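PDB 2VF7: excinuclease ABC, subunit A. from Deinococcus radiodurans, which probably recognises damaged DNA for excision repair, as an ATP-hydrolysing, zinc-binding member of the UvrA family within the ABC superfamily. Local coordinates for residues 710-713 with 714-718; 691-694 with 695-698; 162-165 with 166-169. The protein carries 1 engineered substitution. One frame throughout, in Å; residues are numbered along the deposited sequence.

Contact 1: residues 710-713 with 714-718; sequences ALDT and LREVG
The carboxylates of D712 and E716, one turn apart near the C-terminal end of helix 705-716, meet at their edges in the E716 conformer described, one of two modelled. E716 OE1 there lies 3.3 Å from both D712 OD2 and D712 O, all of them acceptors, with the carboxylate planes 36° apart. In this conformer OE2 forms a salt bridge with K778 of helix 766-781. The backbone joins the same two residues: E716 N gives D712 O a nearly straight hydrogen bond of 2.9 Å (175°).

On another side of the turn T713 bends back. Its OG1 sits between the backbone N and the carbonyl carbon (chi1 56°), which carries the hydroxyl to A710 O, where it donates at 2.7 Å. The same carbonyl takes a weaker bond from L714 N at 3.4 Å. G718, with positive phi, closes the helix in a Schellman motif.

Two acids near the C-terminal end of a helix, the negative end of its dipole, may repel and hold their protons more tightly; R715 NH1, 5.0 Å from D712 OD1, may moderate this, and in the conformer described K778 probably offsets the cost for E716.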
loop_
_atom_site.group_PDB
_atom_site.type_symbol
_atom_site.label_atom_id
_atom_site.label_comp_id
_atom_site.label_asym_id
_atom_site.label_seq_id
_atom_site.Cartn_x
_atom_site.Cartn_y
_atom_site.Cartn_z
ATOM N N ALA A 710 -4.481 45.071 -5.522
ATOM C CA ALA A 710 -4.872 43.693 -5.241
ATOM C C ALA A 710 -3.996 43.116 -4.111
ATOM O O ALA A 710 -4.511 42.588 -3.128
ATOM C CB ALA A 710 -4.783 42.844 -6.518
ATOM N N LEU A 711 -2.684 43.267 -4.259
ATOM C CA LEU A 711 -1.680 42.894 -3.266
ATOM C C LEU A 711 -1.848 43.584 -1.928
ATOM O O LEU A 711 -1.437 43.037 -0.896
ATOM C CB LEU A 711 -0.289 43.245 -3.787
ATOM C CG LEU A 711 0.221 42.637 -5.089
ATOM C CD1 LEU A 711 1.576 43.250 -5.419
ATOM C CD2 LEU A 711 0.330 41.122 -5.005
ATOM N N ASP A 712 -2.419 44.791 -1.946
ATOM C CA ASP A 712 -2.627 45.575 -0.726
ATOM C C ASP A 712 -3.689 44.953 0.195
ATOM O O ASP A 712 -3.488 44.885 1.414
ATOM C CB ASP A 712 -2.985 47.036 -1.075
ATOM C CG ASP A 712 -2.773 47.998 0.090
ATOM O OD1 ASP A 712 -1.638 48.085 0.614
ATOM O OD2 ASP A 712 -3.750 48.680 0.482
ATOM N N THR A 713 -4.816 44.524 -0.386
ATOM C CA THR A 713 -5.873 43.796 0.351
ATOM C C THR A 713 -5.396 42.428 0.879
ATOM O O THR A 713 -5.795 41.996 1.947
ATOM C CB THR A 713 -7.162 43.575 -0.498
ATOM O OG1 THR A 713 -6.833 42.883 -1.722
ATOM C CG2 THR A 713 -7.826 44.881 -0.812
ATOM N N LEU A 714 -4.539 41.757 0.129
ATOM C CA LEU A 714 -3.940 40.510 0.604
ATOM C C LEU A 714 -2.993 40.738 1.755
ATOM O O LEU A 714 -2.790 39.863 2.582
ATOM C CB LEU A 714 -3.203 39.819 -0.518
ATOM C CG LEU A 714 -4.099 39.224 -1.587
ATOM C CD1 LEU A 714 -3.229 38.842 -2.769
ATOM C CD2 LEU A 714 -4.867 37.997 -1.038
ATOM N N ARG A 715 -2.415 41.927 1.809
ATOM C CA ARG A 715 -1.430 42.243 2.833
ATOM C C ARG A 715 -2.137 42.659 4.101
ATOM O O ARG A 715 -1.832 42.147 5.177
ATOM C CB ARG A 715 -0.467 43.316 2.336
ATOM C CG ARG A 715 0.942 43.154 2.841
ATOM C CD ARG A 715 1.900 44.149 2.178
ATOM N NE ARG A 715 2.900 44.646 3.122
ATOM C CZ ARG A 715 2.682 45.620 4.005
ATOM N NH1 ARG A 715 1.498 46.215 4.074
ATOM N NH2 ARG A 715 3.650 46.005 4.826
ATOM N N GLU A 716 -3.107 43.565 3.951
ATOM C CA GLU A 716 -4.001 44.007 5.028
ATOM C C GLU A 716 -4.695 42.864 5.787
ATOM O O GLU A 716 -5.032 42.997 6.973
ATOM C CB GLU A 716 -5.079 44.946 4.461
ATOM C CG GLU A 716 -4.656 46.403 4.334
ATOM C CD GLU A 716 -5.660 47.259 3.558
ATOM O OE1 GLU A 716 -5.923 46.967 2.368
ATOM O OE2 GLU A 716 -6.176 48.245 4.142
ATOM N N VAL A 717 -4.926 41.755 5.099
ATOM C CA VAL A 717 -5.759 40.678 5.631
ATOM C C VAL A 717 -4.884 39.573 6.295
ATOM O O VAL A 717 -5.394 38.614 6.892
ATOM C CB VAL A 717 -6.769 40.188 4.522
ATOM C CG1 VAL A 717 -6.318 38.902 3.821
ATOM C CG2 VAL A 717 -8.166 40.079 5.071
ATOM N N GLY A 718 -3.561 39.749 6.191
ATOM C CA GLY A 718 -2.580 38.973 6.952
ATOM C C GLY A 718 -1.729 37.975 6.179
ATOM O O GLY A 718 -0.993 37.199 6.795
#

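Contact 2: residues 691-694 with 695-698; sequences ALTV and DEAH
T693 N donates to E696 OE2 over 2.9 Å, and at 171° the bond is almost straight. The amide does not approach in the carboxylate plane but from above it, 37° out. E696 reaches this place because its CG lies beside its own backbone N and anti to the carbonyl carbon (chi1 -53°), after which the chain runs out extended and crosses T693 at about a right angle. Carbon atoms also lie close to OE2: L692 CD1 at 3.4 Å and T693 CB at 3.5 Å. The partner oxygen, OE1, has E459 OE1 as a close like-charged neighbour, which may raise the proton affinity of one acid or the other.

T693 is held at its carbonyl too, A697 N giving a 2.9 Å bond to T693 O. The A697 methyl faces the preceding chain, its CB 4.2 Å from L692 CB. T693 CG2, anti to the backbone N, runs alongside D695 and points the same way, its carbon 3.6 Å from D695 CB. A further backbone bond, H698 N to V694 O, is weak.

Backbone hydrogen bonds of L692 with L724, V694 with L722 and D695 with G720 tie the turn to the chain leading to Q726, an ADP-binding residue; the T693 side chain stands about 7 Å from the nucleotide. A glutamate turned back onto the amide three residues earlier, at the start of helix 694-700, is one half of a capping box; T693 OG1 is turned elsewhere and does not cap E696 N, leaving the reciprocal half unformed.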
loop_
_atom_site.group_PDB
_atom_site.type_symbol
_atom_site.label_atom_id
_atom_site.label_comp_id
_atom_site.label_asym_id
_atom_site.label_seq_id
_atom_site.Cartn_x
_atom_site.Cartn_y
_atom_site.Cartn_z
ATOM N N ALA A 691 7.411 33.397 -7.642
ATOM C CA ALA A 691 8.115 33.035 -6.399
ATOM C C ALA A 691 8.127 34.136 -5.320
ATOM O O ALA A 691 8.594 33.919 -4.178
ATOM C CB ALA A 691 9.537 32.588 -6.711
ATOM N N LEU A 692 7.613 35.312 -5.682
ATOM C CA LEU A 692 7.596 36.473 -4.815
ATOM C C LEU A 692 6.490 36.356 -3.789
ATOM O O LEU A 692 5.347 35.987 -4.103
ATOM C CB LEU A 692 7.422 37.760 -5.637
ATOM C CG LEU A 692 8.476 38.870 -5.780
ATOM C CD1 LEU A 692 9.902 38.426 -5.555
ATOM C CD2 LEU A 692 8.363 39.546 -7.132
ATOM N N THR A 693 6.859 36.713 -2.566
ATOM C CA THR A 693 5.994 36.830 -1.446
ATOM C C THR A 693 5.042 38.015 -1.683
ATOM O O THR A 693 5.360 38.909 -2.480
ATOM C CB THR A 693 6.902 37.052 -0.239
ATOM O OG1 THR A 693 7.393 35.790 0.229
ATOM C CG2 THR A 693 6.207 37.751 0.882
ATOM N N VAL A 694 3.883 38.046 -1.020
ATOM C CA VAL A 694 2.956 39.184 -1.186
ATOM C C VAL A 694 3.609 40.495 -0.720
ATOM O O VAL A 694 3.464 41.537 -1.369
ATOM C CB VAL A 694 1.535 38.941 -0.534
ATOM C CG1 VAL A 694 0.742 40.223 -0.444
ATOM C CG2 VAL A 694 0.738 37.949 -1.349
ATOM N N ASP A 695 4.343 40.428 0.390
ATOM C CA ASP A 695 5.182 41.533 0.869
ATOM C C ASP A 695 6.232 42.033 -0.136
ATOM O O ASP A 695 6.402 43.240 -0.278
ATOM C CB ASP A 695 5.933 41.116 2.130
ATOM C CG ASP A 695 5.078 41.138 3.377
ATOM O OD1 ASP A 695 5.641 40.755 4.433
ATOM O OD2 ASP A 695 3.878 41.531 3.327
ATOM N N GLU A 696 6.966 41.121 -0.787
ATOM C CA GLU A 696 8.054 41.520 -1.691
ATOM C C GLU A 696 7.484 42.020 -3.009
ATOM O O GLU A 696 8.093 42.858 -3.669
ATOM C CB GLU A 696 9.018 40.374 -2.017
ATOM C CG GLU A 696 9.663 39.594 -0.874
ATOM C CD GLU A 696 10.238 38.220 -1.347
ATOM O OE1 GLU A 696 11.280 37.778 -0.801
ATOM O OE2 GLU A 696 9.658 37.582 -2.266
ATOM N N ALA A 697 6.335 41.488 -3.412
ATOM C CA ALA A 697 5.682 41.938 -4.647
ATOM C C ALA A 697 5.012 43.297 -4.453
ATOM O O ALA A 697 4.705 44.003 -5.430
ATOM C CB ALA A 697 4.680 40.905 -5.137
ATOM N N HIS A 698 4.796 43.644 -3.182
ATOM C CA HIS A 698 4.204 44.903 -2.767
ATOM C C HIS A 698 5.217 46.012 -3.035
ATOM O O HIS A 698 4.862 47.079 -3.560
ATOM C CB HIS A 698 3.832 44.800 -1.282
ATOM C CG HIS A 698 3.262 46.052 -0.690
ATOM N ND1 HIS A 698 4.044 47.015 -0.089
ATOM C CD2 HIS A 698 1.980 46.476 -0.563
ATOM C CE1 HIS A 698 3.272 47.988 0.364
ATOM N NE2 HIS A 698 2.015 47.683 0.094
#

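Contact 3: residues 162-165 with 166-169; sequences TVTE and DSMV
The N-terminal cap of the one-turn helix 165-168 is built by T164, the N-cap residue, and S167, three positions on, just after strand 159-162 in a part of the chain linked to the UvrA DNA-binding domain. S167 OG turns back and accepts the backbone N of T164 at 2.9 Å, with an N-H...O angle of 166°. Its placing follows from a first torsion of 71°, which tucks the hydroxyl between the serine's own backbone N and carbonyl carbon. S167 OG is gripped a second time by a hydrogen bond with the carbonyl oxygen of Y281, so the cap residue's amide and a distant piece of backbone share one hydroxyl. A hydroxyl accepting the N-cap amide is the half of a capping box made by the third helical residue; where the other half would lie, T164 OG1 is 3.2 Å from S167 N.

Backbone bonds continue the helix: M168 N reaches T164 O over 3.1 Å. V163, just ahead of the cap, and M168 meet with their side chains at about a right angle, but the model places their ends too close together for detail to be trusted. The methionine also faces helix 258-268, touching A258, R259 and V262.

E165, its chain extended with CG anti to its backbone N (chi1 -178°), carries OE2 to a hydrogen bond with W208 NE1. At the helix end V169 N closes on E165 O at 2.7 Å.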
loop_
_atom_site.group_PDB
_atom_site.type_symbol
_atom_site.label_atom_id
_atom_site.label_comp_id
_atom_site.label_asym_id
_atom_site.label_seq_id
_atom_site.Cartn_x
_atom_site.Cartn_y
_atom_site.Cartn_z
ATOM N N THR A 162 -31.867 4.437 -16.824
ATOM C CA THR A 162 -32.116 4.095 -18.215
ATOM C C THR A 162 -31.583 5.136 -19.193
ATOM O O THR A 162 -31.034 6.174 -18.809
ATOM C CB THR A 162 -33.608 3.816 -18.514
ATOM O OG1 THR A 162 -34.439 4.678 -17.731
ATOM C CG2 THR A 162 -33.963 2.367 -18.204
ATOM N N VAL A 163 -31.755 4.827 -20.470
ATOM C CA VAL A 163 -31.253 5.644 -21.545
ATOM C C VAL A 163 -32.225 5.501 -22.720
ATOM O O VAL A 163 -32.776 4.421 -22.958
ATOM C CB VAL A 163 -29.798 5.237 -21.871
ATOM C CG1 VAL A 163 -29.721 4.220 -22.997
ATOM C CG2 VAL A 163 -28.988 6.445 -22.172
ATOM N N THR A 164 -32.487 6.604 -23.412
ATOM C CA THR A 164 -33.453 6.599 -24.518
ATOM C C THR A 164 -32.857 7.284 -25.729
ATOM O O THR A 164 -31.786 7.869 -25.640
ATOM C CB THR A 164 -34.763 7.316 -24.158
ATOM O OG1 THR A 164 -34.460 8.595 -23.610
ATOM C CG2 THR A 164 -35.572 6.517 -23.158
ATOM N N GLU A 165 -33.551 7.210 -26.861
ATOM C CA GLU A 165 -33.117 7.925 -28.048
ATOM C C GLU A 165 -33.131 9.434 -27.830
ATOM O O GLU A 165 -32.191 10.108 -28.227
ATOM C CB GLU A 165 -33.955 7.548 -29.260
ATOM C CG GLU A 165 -33.507 8.243 -30.529
ATOM C CD GLU A 165 -34.151 7.680 -31.766
ATOM O OE1 GLU A 165 -35.101 6.885 -31.625
ATOM O OE2 GLU A 165 -33.713 8.040 -32.885
ATOM N N ASP A 166 -34.190 9.952 -27.203
ATOM C CA ASP A 166 -34.297 11.377 -26.913
ATOM C C ASP A 166 -33.214 11.849 -25.941
ATOM O O ASP A 166 -32.647 12.928 -26.130
ATOM C CB ASP A 166 -35.680 11.755 -26.358
ATOM C CG ASP A 166 -36.832 11.017 -27.045
ATOM O OD1 ASP A 166 -36.791 9.761 -27.159
ATOM O OD2 ASP A 166 -37.808 11.691 -27.440
ATOM N N SER A 167 -32.922 11.059 -24.908
ATOM C CA SER A 167 -31.907 11.448 -23.928
ATOM C C SER A 167 -30.500 11.447 -24.536
ATOM O O SER A 167 -29.670 12.280 -24.177
ATOM C CB SER A 167 -31.966 10.574 -22.670
ATOM O OG SER A 167 -31.520 9.250 -22.906
ATOM N N MET A 168 -30.266 10.542 -25.488
ATOM C CA MET A 168 -28.955 10.353 -26.154
ATOM C C MET A 168 -28.746 11.119 -27.446
ATOM O O MET A 168 -27.614 11.437 -27.808
ATOM C CB MET A 168 -28.771 8.879 -26.479
ATOM C CG MET A 168 -28.246 8.097 -25.344
ATOM S SD MET A 168 -28.316 6.350 -25.690
ATOM C CE MET A 168 -27.177 5.900 -24.431
ATOM N N VAL A 169 -29.825 11.331 -28.188
ATOM C CA VAL A 169 -29.807 12.224 -29.357
ATOM C C VAL A 169 -30.818 13.342 -29.165
ATOM O O VAL A 169 -32.005 13.208 -29.519
ATOM C CB VAL A 169 -29.835 11.484 -30.758
ATOM C CG1 VAL A 169 -29.875 9.973 -30.602
ATOM C CG2 VAL A 169 -30.913 11.997 -31.672
#

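In the fold
Contacts 1 and 2 belong together: helices 694-700 and 705-716 follow one another and pack through buried residues, L711 on A697 and L714 on V694, with a weak, long ion pair from R715 to D695 among the partly exposed polar groups. Contact 3 stands apart, its centre about 51 Å from that of contact 1 and about 54 Å from that of contact 2; V163, M168 and V169 are its buried side. Contacts 2 and 3 both start a helix by turning a side chain onto an earlier amide, a carboxylate near the nucleotide or a hydroxyl far from annotated sites. Contact 1 instead closes a helix with a Schellman turn at G718, two acids lying on the last turns.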